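Local coordinates for tetratricopeptide TPR_2 repeat protein (Thermobaculum terrenum, PDB 5DJS) that combines tetratricopeptide repeats with a glycosyltransferase family 41 region of the GT-B type and holds uridine-5'-diphosphate in a pocket, at residues 27-30 and 31-35; 47-50 and 51-55; 85-89 and 90-94. The protein carries 1 engineered substitution. All coordinates share one frame; numbering follows the deposited sequence.

Contact 1 (27-30 and 31-35)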
ATOM      1  N   ALA A  27      15.984  17.277  10.735  1.00 88.01           N
ATOM      2  CA  ALA A  27      16.731  18.465  10.308  1.00 86.72           C
ATOM      3  C   ALA A  27      15.906  19.413   9.439  1.00 82.30           C
ATOM      4  O   ALA A  27      16.071  20.630   9.538  1.00 81.84           O
ATOM      5  CB  ALA A  27      18.003  18.061   9.576  1.00 90.30           C
ATOM      6  N   SER A  28      15.053  18.863   8.571  1.00 78.18           N
ATOM      7  CA  SER A  28      14.160  19.680   7.734  1.00 74.67           C
ATOM      8  C   SER A  28      13.106  20.398   8.583  1.00 73.94           C
ATOM      9  O   SER A  28      12.831  21.578   8.369  1.00 68.34           O
ATOM     10  CB  SER A  28      13.474  18.827   6.663  1.00 72.88           C
ATOM     11  OG  SER A  28      12.754  19.637   5.746  1.00 70.59           O
ATOM     12  N   GLU A  29      12.526  19.672   9.540  1.00 75.21           N
ATOM     13  CA  GLU A  29      11.572  20.238  10.496  1.00 74.72           C
ATOM     14  C   GLU A  29      12.163  21.433  11.247  1.00 74.66           C
ATOM     15  O   GLU A  29      11.557  22.499  11.279  1.00 72.32           O
ATOM     16  CB  GLU A  29      11.102  19.169  11.501  1.00 76.55           C
ATOM     17  CG  GLU A  29      10.278  19.711  12.672  1.00 80.75           C
ATOM     18  CD  GLU A  29       9.864  18.651  13.679  1.00 83.55           C
ATOM     19  OE1 GLU A  29      10.719  17.843  14.094  1.00 84.46           O
ATOM     20  OE2 GLU A  29       8.681  18.645  14.079  1.00 88.13           O
ATOM     21  N   ARG A  30      13.332  21.256  11.857  1.00 77.00           N
ATOM     22  CA  ARG A  30      13.891  22.309  12.722  1.00 77.69           C
ATOM     23  C   ARG A  30      14.263  23.564  11.912  1.00 71.18           C
ATOM     24  O   ARG A  30      14.164  24.689  12.417  1.00 72.75           O
ATOM     25  CB  ARG A  30      15.044  21.781  13.618  1.00 84.67           C
ATOM     26  CG  ARG A  30      16.487  21.980  13.143  1.00 91.91           C
ATOM     27  CD  ARG A  30      17.496  21.627  14.242  1.00 93.40           C
ATOM     28  NE  ARG A  30      17.401  20.223  14.651  1.00 92.82           N
ATOM     29  CZ  ARG A  30      18.021  19.191  14.065  1.00 96.39           C
ATOM     30  NH1 ARG A  30      18.832  19.357  13.017  1.00 96.30           N
ATOM     31  NH2 ARG A  30      17.827  17.963  14.542  1.00 99.01           N
ATOM     32  N   ALA A  31      14.660  23.361  10.657  1.00 63.43           N
ATOM     33  CA  ALA A  31      14.906  24.461   9.719  1.00 60.57           C
ATOM     34  C   ALA A  31      13.615  25.198   9.342  1.00 57.29           C
ATOM     35  O   ALA A  31      13.609  26.425   9.240  1.00 56.22           O
ATOM     36  CB  ALA A  31      15.598  23.943   8.467  1.00 62.85           C
ATOM     37  N   CYS A  32      12.533  24.449   9.125  1.00 55.34           N
ATOM     38  CA  CYS A  32      11.202  25.042   8.888  1.00 49.93           C
ATOM     39  C   CYS A  32      10.703  25.883  10.067  1.00 49.30           C
ATOM     40  O   CYS A  32      10.079  26.917   9.859  1.00 47.23           O
ATOM     41  CB  CYS A  32      10.152  23.974   8.581  1.00 47.12           C
ATOM     42  SG  CYS A  32      10.186  23.298   6.917  1.00 45.48           S
ATOM     43  N   TRP A  33      10.955  25.431  11.293  1.00 51.82           N
ATOM     44  CA  TRP A  33      10.603  26.217  12.484  1.00 55.93           C
ATOM     45  C   TRP A  33      11.396  27.517  12.535  1.00 60.11           C
ATOM     46  O   TRP A  33      10.829  28.561  12.858  1.00 59.73           O
ATOM     47  CB  TRP A  33      10.775  25.417  13.797  1.00 54.38           C
ATOM     48  CG  TRP A  33       9.685  24.385  14.016  1.00 54.01           C
ATOM     49  CD1 TRP A  33       9.849  23.036  14.122  1.00 55.78           C
ATOM     50  CD2 TRP A  33       8.268  24.625  14.124  1.00 52.90           C
ATOM     51  NE1 TRP A  33       8.627  22.416  14.300  1.00 55.14           N
ATOM     52  CE2 TRP A  33       7.643  23.367  14.305  1.00 52.24           C
ATOM     53  CE3 TRP A  33       7.470  25.779  14.093  1.00 51.16           C
ATOM     54  CZ2 TRP A  33       6.259  23.229  14.450  1.00 49.34           C
ATOM     55  CZ3 TRP A  33       6.091  25.641  14.234  1.00 51.08           C
ATOM     56  CH2 TRP A  33       5.501  24.371  14.414  1.00 50.72           C
ATOM     57  N   ARG A  34      12.689  27.453  12.194  1.00 66.72           N
ATOM     58  CA  ARG A  34      13.552  28.653  12.151  1.00 68.37           C
ATOM     59  C   ARG A  34      13.043  29.720  11.179  1.00 62.92           C
ATOM     60  O   ARG A  34      13.205  30.909  11.435  1.00 65.49           O
ATOM     61  CB  ARG A  34      15.020  28.294  11.833  1.00 76.69           C
ATOM     62  CG  ARG A  34      15.811  27.785  13.032  1.00 82.98           C
ATOM     63  CD  ARG A  34      17.320  27.916  12.852  1.00 91.66           C
ATOM     64  NE  ARG A  34      18.026  27.412  14.035  1.00102.45           N
ATOM     65  CZ  ARG A  34      18.367  26.137  14.266  1.00107.29           C
ATOM     66  NH1 ARG A  34      18.106  25.162  13.390  1.00107.24           N
ATOM     67  NH2 ARG A  34      18.994  25.826  15.401  1.00109.98           N
ATOM     68  N   VAL A  35      12.421  29.291  10.083  1.00 57.28           N
ATOM     69  CA  VAL A  35      11.784  30.206   9.134  1.00 54.19           C
ATOM     70  C   VAL A  35      10.535  30.853   9.743  1.00 54.57           C
ATOM     71  O   VAL A  35      10.305  32.051   9.563  1.00 56.43           O
ATOM     72  CB  VAL A  35      11.408  29.482   7.819  1.00 55.86           C
ATOM     73  CG1 VAL A  35      10.584  30.383   6.896  1.00 56.78           C
ATOM     74  CG2 VAL A  35      12.661  29.009   7.095  1.00 55.35           C
TER
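From Ala-27/Ala-31 to Arg-30/Arg-34, four successive backbone bonds of the i to i+4 kind join 27-30 to 31-35 as one uninterrupted helix, the amide N of Trp-33 lying 3.0 Å from Glu-29 O. On this regular frame the longer side chains pair one turn apart. Glu-29 and Trp-33 run side by side in the same direction: the CG methylene of Glu-29 rests 3.6 Å from NE1 of the indole, while the carboxylate is turned 35° against the ring. Its OE2 lies in the ring plane at the edge, 3.8 Å from Trp-33 NE1, and makes a weak hydrogen bond to His-53 of the next helix. With CG of Glu-29 trans to its backbone N (chi1 171°) and the chain extended, the carboxylate is brought to the NE1 edge of the indole. On another side of the helix the exposed Arg-30 and Arg-34 also lie alongside each other, touching through Arg-30 CG and Arg-34 NH1 at 3.6 Å. Arg-30 NE and Arg-34 NH1 stay 5.1 Å apart, so these charged atoms do not touch. Small residues face the neighbouring helices: Ser-28 and Ala-31 pack on helix 5-21, and Cys-32 on Leu-48 and Leu-49 of helix 43-56, which Trp-33 also reaches. Helix 25-38 thus packs between helices 5-21 and 43-56, consistent with the helical array of a tetratricopeptide repeat protein.

Contact 2 (47-50 and 51-55); sequences HLLG and LLHGE
Leu-51, the first residue of 51-55, meets both His-47 and Leu-48 and illustrates how one side chain can bridge two positions of the preceding helical turn. Its CD2 methyl approaches the imidazole, 3.6 Å from His-47 CE1, and its CG lies over a face of that ring. The other branch, CD1, touches Leu-48 CD1 at 3.9 Å. With CG of Leu-51 trans to the carbonyl carbon (chi1 -53°), the isobutyl group is swept back toward this earlier turn; the imidazole also meets the ring of Tyr-79. Next comes Leu-52, whose CD1 packs more loosely on Leu-48 CG, at 4.3 Å, and whose amide N bonds to Leu-48 O at 3.1 Å. His-53 lies beside Leu-49, both pointing the same way, with Leu-49 CD2 3.9 Å from His-53 CD2. The edge of this imidazole is turned to the backbone, Leu-49 O lying in the ring plane, 3.3 Å from His-53 CD2. Its ND1 has a partner farther off, a hydrogen bond to Asn-58 OD1 that would help hold the ring's rotation. Gly-54 continues the helix through its amide N, 3.0 Å from Gly-50 O. A leucine followed by glycine, as at Leu-49 and Gly-50, fits the pattern of the first helix of a tetratricopeptide repeat, here the one spanning 43-76.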
ATOM      1  N   HIS A  47       3.729  24.774   4.678  1.00 46.49           N
ATOM      2  CA  HIS A  47       3.510  23.647   3.762  1.00 47.87           C
ATOM      3  C   HIS A  47       4.470  22.458   3.956  1.00 47.29           C
ATOM      4  O   HIS A  47       4.029  21.309   3.988  1.00 49.07           O
ATOM      5  CB  HIS A  47       3.608  24.119   2.313  1.00 46.88           C
ATOM      6  CG  HIS A  47       3.680  22.999   1.323  1.00 46.56           C
ATOM      7  ND1 HIS A  47       2.608  22.173   1.066  1.00 46.40           N
ATOM      8  CD2 HIS A  47       4.693  22.566   0.533  1.00 46.01           C
ATOM      9  CE1 HIS A  47       2.956  21.283   0.155  1.00 46.41           C
ATOM     10  NE2 HIS A  47       4.216  21.494  -0.180  1.00 45.68           N
ATOM     11  N   LEU A  48       5.766  22.737   4.067  1.00 46.79           N
ATOM     12  CA  LEU A  48       6.775  21.684   4.202  1.00 49.47           C
ATOM     13  C   LEU A  48       6.677  20.948   5.545  1.00 47.73           C
ATOM     14  O   LEU A  48       6.758  19.710   5.583  1.00 44.21           O
ATOM     15  CB  LEU A  48       8.185  22.256   4.000  1.00 51.44           C
ATOM     16  CG  LEU A  48       9.375  21.281   3.994  1.00 51.17           C
ATOM     17  CD1 LEU A  48       9.136  20.063   3.109  1.00 50.21           C
ATOM     18  CD2 LEU A  48      10.635  22.012   3.553  1.00 51.59           C
ATOM     19  N   LEU A  49       6.506  21.709   6.631  1.00 45.62           N
ATOM     20  CA  LEU A  49       6.131  21.137   7.937  1.00 45.82           C
ATOM     21  C   LEU A  49       4.844  20.314   7.869  1.00 46.14           C
ATOM     22  O   LEU A  49       4.715  19.304   8.553  1.00 50.87           O
ATOM     23  CB  LEU A  49       5.947  22.219   8.994  1.00 46.63           C
ATOM     24  CG  LEU A  49       7.116  22.615   9.877  1.00 47.81           C
ATOM     25  CD1 LEU A  49       6.722  23.812  10.722  1.00 50.14           C
ATOM     26  CD2 LEU A  49       7.537  21.483  10.792  1.00 49.96           C
ATOM     27  N   GLY A  50       3.891  20.778   7.068  1.00 45.26           N
ATOM     28  CA  GLY A  50       2.721  19.999   6.691  1.00 44.88           C
ATOM     29  C   GLY A  50       3.043  18.617   6.157  1.00 47.13           C
ATOM     30  O   GLY A  50       2.559  17.638   6.721  1.00 46.92           O
ATOM     31  N   LEU A  51       3.850  18.535   5.086  1.00 49.25           N
ATOM     32  CA  LEU A  51       4.249  17.237   4.485  1.00 51.62           C
ATOM     33  C   LEU A  51       4.865  16.310   5.510  1.00 51.06           C
ATOM     34  O   LEU A  51       4.462  15.158   5.631  1.00 51.23           O
ATOM     35  CB  LEU A  51       5.329  17.379   3.408  1.00 54.57           C
ATOM     36  CG  LEU A  51       5.220  18.305   2.225  1.00 57.61           C
ATOM     37  CD1 LEU A  51       6.345  17.997   1.240  1.00 59.58           C
ATOM     38  CD2 LEU A  51       3.884  18.111   1.574  1.00 59.53           C
ATOM     39  N   LEU A  52       5.867  16.836   6.213  1.00 48.65           N
ATOM     40  CA  LEU A  52       6.737  16.039   7.058  1.00 51.37           C
ATOM     41  C   LEU A  52       5.954  15.372   8.166  1.00 51.50           C
ATOM     42  O   LEU A  52       6.100  14.177   8.392  1.00 55.95           O
ATOM     43  CB  LEU A  52       7.856  16.905   7.648  1.00 52.37           C
ATOM     44  CG  LEU A  52       8.877  17.478   6.655  1.00 52.77           C
ATOM     45  CD1 LEU A  52       9.695  18.579   7.322  1.00 53.28           C
ATOM     46  CD2 LEU A  52       9.785  16.389   6.095  1.00 52.89           C
ATOM     47  N   HIS A  53       5.114  16.150   8.838  1.00 52.46           N
ATOM     48  CA  HIS A  53       4.210  15.616   9.857  1.00 51.55           C
ATOM     49  C   HIS A  53       3.143  14.681   9.273  1.00 52.49           C
ATOM     50  O   HIS A  53       2.722  13.738   9.940  1.00 58.39           O
ATOM     51  CB  HIS A  53       3.602  16.753  10.681  1.00 49.91           C
ATOM     52  CG  HIS A  53       4.555  17.317  11.686  1.00 52.21           C
ATOM     53  ND1 HIS A  53       4.741  16.744  12.925  1.00 53.62           N
ATOM     54  CD2 HIS A  53       5.410  18.364  11.625  1.00 53.64           C
ATOM     55  CE1 HIS A  53       5.656  17.424  13.591  1.00 53.38           C
ATOM     56  NE2 HIS A  53       6.079  18.412  12.825  1.00 52.78           N
ATOM     57  N   GLY A  54       2.730  14.939   8.035  1.00 51.86           N
ATOM     58  CA  GLY A  54       1.873  14.028   7.277  1.00 53.40           C
ATOM     59  C   GLY A  54       2.511  12.675   7.021  1.00 55.80           C
ATOM     60  O   GLY A  54       1.853  11.647   7.169  1.00 52.57           O
ATOM     61  N   GLU A  55       3.790  12.679   6.639  1.00 63.37           N
ATOM     62  CA  GLU A  55       4.577  11.441   6.500  1.00 66.30           C
ATOM     63  C   GLU A  55       4.789  10.762   7.856  1.00 62.51           C
ATOM     64  O   GLU A  55       4.688   9.544   7.946  1.00 64.81           O
ATOM     65  CB  GLU A  55       5.930  11.696   5.816  1.00 73.83           C
ATOM     66  CG  GLU A  55       5.841  11.908   4.304  1.00 80.80           C
ATOM     67  CD  GLU A  55       7.196  12.157   3.634  1.00 89.42           C
ATOM     68  OE1 GLU A  55       8.118  12.732   4.267  1.00 91.72           O
ATOM     69  OE2 GLU A  55       7.338  11.780   2.448  1.00 90.77           O
TER

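Contact 3 (85-89 and 90-94); sequences NVLVA and SGQVE
A Schellman motif ends helix 77-89 and turns the chain into helix 93-106, the hairpin connection within the tetratricopeptide repeat 77-110. Two reversed bonds define it: the amide N of Gln-92 reaches back to Leu-87 O at 2.9 Å, and inside this bond Gly-91 N meets Val-88 O at 3.1 Å. Gly-91 takes a positive phi of 106°, which lets the backbone swing out of the helical path. Just before it, Ser-90 N still bonds to Val-86 O in the i to i+4 pattern, though bent (135° at the hydrogen). The serine side chain folds over the same turn: with OG set between its own backbone N and carbonyl carbon (chi1 73°), the hydroxyl donates to Leu-87 O at 2.7 Å. Ser-90 OG and Gln-92 N come to that oxygen from opposite faces of the carbonyl plane, and Ser-90 N adds a weak bond. Gln-92, in the N-cap position of the following helix, sends its extended side chain across Leu-87, where OE1 lies 3.8 Å from CD2. On another side of the turn, Val-88 CG2 approaches Val-93 O at 4.0 Å, and both valines pack on Tyr-123. Ser-90 O has a weak hydrogen bond to Arg-377, so the turn also touches the family 41 region; bound uridine-5'-diphosphate is about 10 Å from the side chain of Ala-89. Because a helix end leaves its last carbonyls without the next turn's amides, the two donors on Leu-87 O make good that lack locally and tie both Ser-90 and Gln-92 to the last turn of the helix.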
ATOM      1  N   ASN A  85      -4.108  14.537   0.633  1.00 46.85           N
ATOM      2  CA  ASN A  85      -3.484  13.278   1.065  1.00 45.33           C
ATOM      3  C   ASN A  85      -3.547  13.078   2.573  1.00 42.17           C
ATOM      4  O   ASN A  85      -3.846  11.976   3.038  1.00 40.30           O
ATOM      5  CB  ASN A  85      -2.024  13.150   0.588  1.00 45.48           C
ATOM      6  CG  ASN A  85      -1.887  12.825  -0.911  1.00 47.37           C
ATOM      7  OD1 ASN A  85      -0.879  13.187  -1.516  1.00 52.30           O
ATOM      8  ND2 ASN A  85      -2.863  12.135  -1.507  1.00 44.51           N
ATOM      9  N   VAL A  86      -3.275  14.139   3.323  1.00 40.60           N
ATOM     10  CA  VAL A  86      -3.412  14.092   4.773  1.00 40.02           C
ATOM     11  C   VAL A  86      -4.850  13.762   5.180  1.00 39.92           C
ATOM     12  O   VAL A  86      -5.070  12.888   6.020  1.00 39.27           O
ATOM     13  CB  VAL A  86      -2.922  15.389   5.435  1.00 39.75           C
ATOM     14  CG1 VAL A  86      -3.354  15.460   6.900  1.00 40.97           C
ATOM     15  CG2 VAL A  86      -1.402  15.458   5.344  1.00 39.45           C
ATOM     16  N   LEU A  87      -5.818  14.430   4.558  1.00 40.51           N
ATOM     17  CA  LEU A  87      -7.232  14.189   4.864  1.00 40.85           C
ATOM     18  C   LEU A  87      -7.685  12.760   4.546  1.00 40.73           C
ATOM     19  O   LEU A  87      -8.368  12.139   5.365  1.00 39.28           O
ATOM     20  CB  LEU A  87      -8.124  15.195   4.140  1.00 41.40           C
ATOM     21  CG  LEU A  87      -7.990  16.648   4.614  1.00 42.81           C
ATOM     22  CD1 LEU A  87      -8.699  17.584   3.642  1.00 43.74           C
ATOM     23  CD2 LEU A  87      -8.535  16.837   6.017  1.00 42.31           C
ATOM     24  N   VAL A  88      -7.301  12.252   3.371  1.00 40.94           N
ATOM     25  CA  VAL A  88      -7.552  10.851   3.014  1.00 40.48           C
ATOM     26  C   VAL A  88      -6.921   9.925   4.057  1.00 38.69           C
ATOM     27  O   VAL A  88      -7.585   9.026   4.558  1.00 36.83           O
ATOM     28  CB  VAL A  88      -7.019  10.499   1.600  1.00 41.70           C
ATOM     29  CG1 VAL A  88      -6.983   8.989   1.364  1.00 41.71           C
ATOM     30  CG2 VAL A  88      -7.896  11.137   0.539  1.00 42.93           C
ATOM     31  N   ALA A  89      -5.652  10.159   4.392  1.00 37.94           N
ATOM     32  CA  ALA A  89      -4.919   9.274   5.322  1.00 38.30           C
ATOM     33  C   ALA A  89      -5.470   9.331   6.753  1.00 38.99           C
ATOM     34  O   ALA A  89      -5.316   8.384   7.515  1.00 39.97           O
ATOM     35  CB  ALA A  89      -3.432   9.604   5.326  1.00 36.78           C
ATOM     36  N   SER A  90      -6.097  10.450   7.104  1.00 38.15           N
ATOM     37  CA  SER A  90      -6.690  10.638   8.418  1.00 36.43           C
ATOM     38  C   SER A  90      -8.053   9.962   8.568  1.00 35.30           C
ATOM     39  O   SER A  90      -8.570   9.914   9.674  1.00 37.59           O
ATOM     40  CB  SER A  90      -6.831  12.133   8.711  1.00 35.97           C
ATOM     41  OG  SER A  90      -7.884  12.716   7.938  1.00 36.39           O
ATOM     42  N   GLY A  91      -8.639   9.470   7.474  1.00 33.69           N
ATOM     43  CA  GLY A  91      -9.968   8.865   7.487  1.00 33.80           C
ATOM     44  C   GLY A  91     -11.065   9.722   6.867  1.00 36.40           C
ATOM     45  O   GLY A  91     -12.216   9.280   6.773  1.00 36.70           O
ATOM     46  N   GLN A  92     -10.730  10.940   6.438  1.00 38.61           N
ATOM     47  CA  GLN A  92     -11.718  11.882   5.901  1.00 40.11           C
ATOM     48  C   GLN A  92     -11.600  11.861   4.391  1.00 39.99           C
ATOM     49  O   GLN A  92     -11.097  12.805   3.788  1.00 41.50           O
ATOM     50  CB  GLN A  92     -11.483  13.290   6.463  1.00 40.51           C
ATOM     51  CG  GLN A  92     -11.370  13.322   7.975  1.00 42.00           C
ATOM     52  CD  GLN A  92     -11.135  14.706   8.519  1.00 44.23           C
ATOM     53  OE1 GLN A  92     -10.027  15.038   8.953  1.00 45.46           O
ATOM     54  NE2 GLN A  92     -12.173  15.531   8.494  1.00 46.73           N
ATOM     55  N   VAL A  93     -12.086  10.775   3.793  1.00 39.16           N
ATOM     56  CA  VAL A  93     -11.837  10.471   2.382  1.00 40.53           C
ATOM     57  C   VAL A  93     -12.504  11.457   1.426  1.00 40.62           C
ATOM     58  O   VAL A  93     -11.862  11.900   0.482  1.00 42.93           O
ATOM     59  CB  VAL A  93     -12.211   8.999   2.028  1.00 40.80           C
ATOM     60  CG1 VAL A  93     -12.097   8.719   0.526  1.00 40.85           C
ATOM     61  CG2 VAL A  93     -11.307   8.029   2.783  1.00 40.17           C
ATOM     62  N   GLU A  94     -13.768  11.795   1.647  1.00 43.49           N
ATOM     63  CA  GLU A  94     -14.467  12.710   0.729  1.00 46.38           C
ATOM     64  C   GLU A  94     -13.923  14.143   0.774  1.00 44.45           C
ATOM     65  O   GLU A  94     -13.862  14.801  -0.252  1.00 41.56           O
ATOM     66  CB  GLU A  94     -15.982  12.716   0.971  1.00 50.73           C
ATOM     67  CG  GLU A  94     -16.705  11.385   0.746  1.00 55.65           C
ATOM     68  CD  GLU A  94     -16.360  10.686  -0.571  1.00 59.50           C
ATOM     69  OE1 GLU A  94     -16.199  11.366  -1.620  1.00 59.17           O
ATOM     70  OE2 GLU A  94     -16.257   9.436  -0.554  1.00 63.68           O
TER

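Read from the N terminus, the three contacts come in series and none nests in or crosses another. Contacts 1 and 2 each close single turns inside one helix, whereas contact 3 closes the bend between two. Helices 25-38 and 43-56 follow each other in the chain, and contacts 1 and 2 pack against each other there: Cys-32 CB lies 3.6 Å from Leu-49 CG. Contact 2 then touches contact 3 more lightly, through Gly-54 CA and Val-86 CG2 at 4.1 Å, while contacts 1 and 3 stay about 14 Å apart at their nearest atoms. Neighbour-to-neighbour packing thus carries the helical array toward the family 41 region.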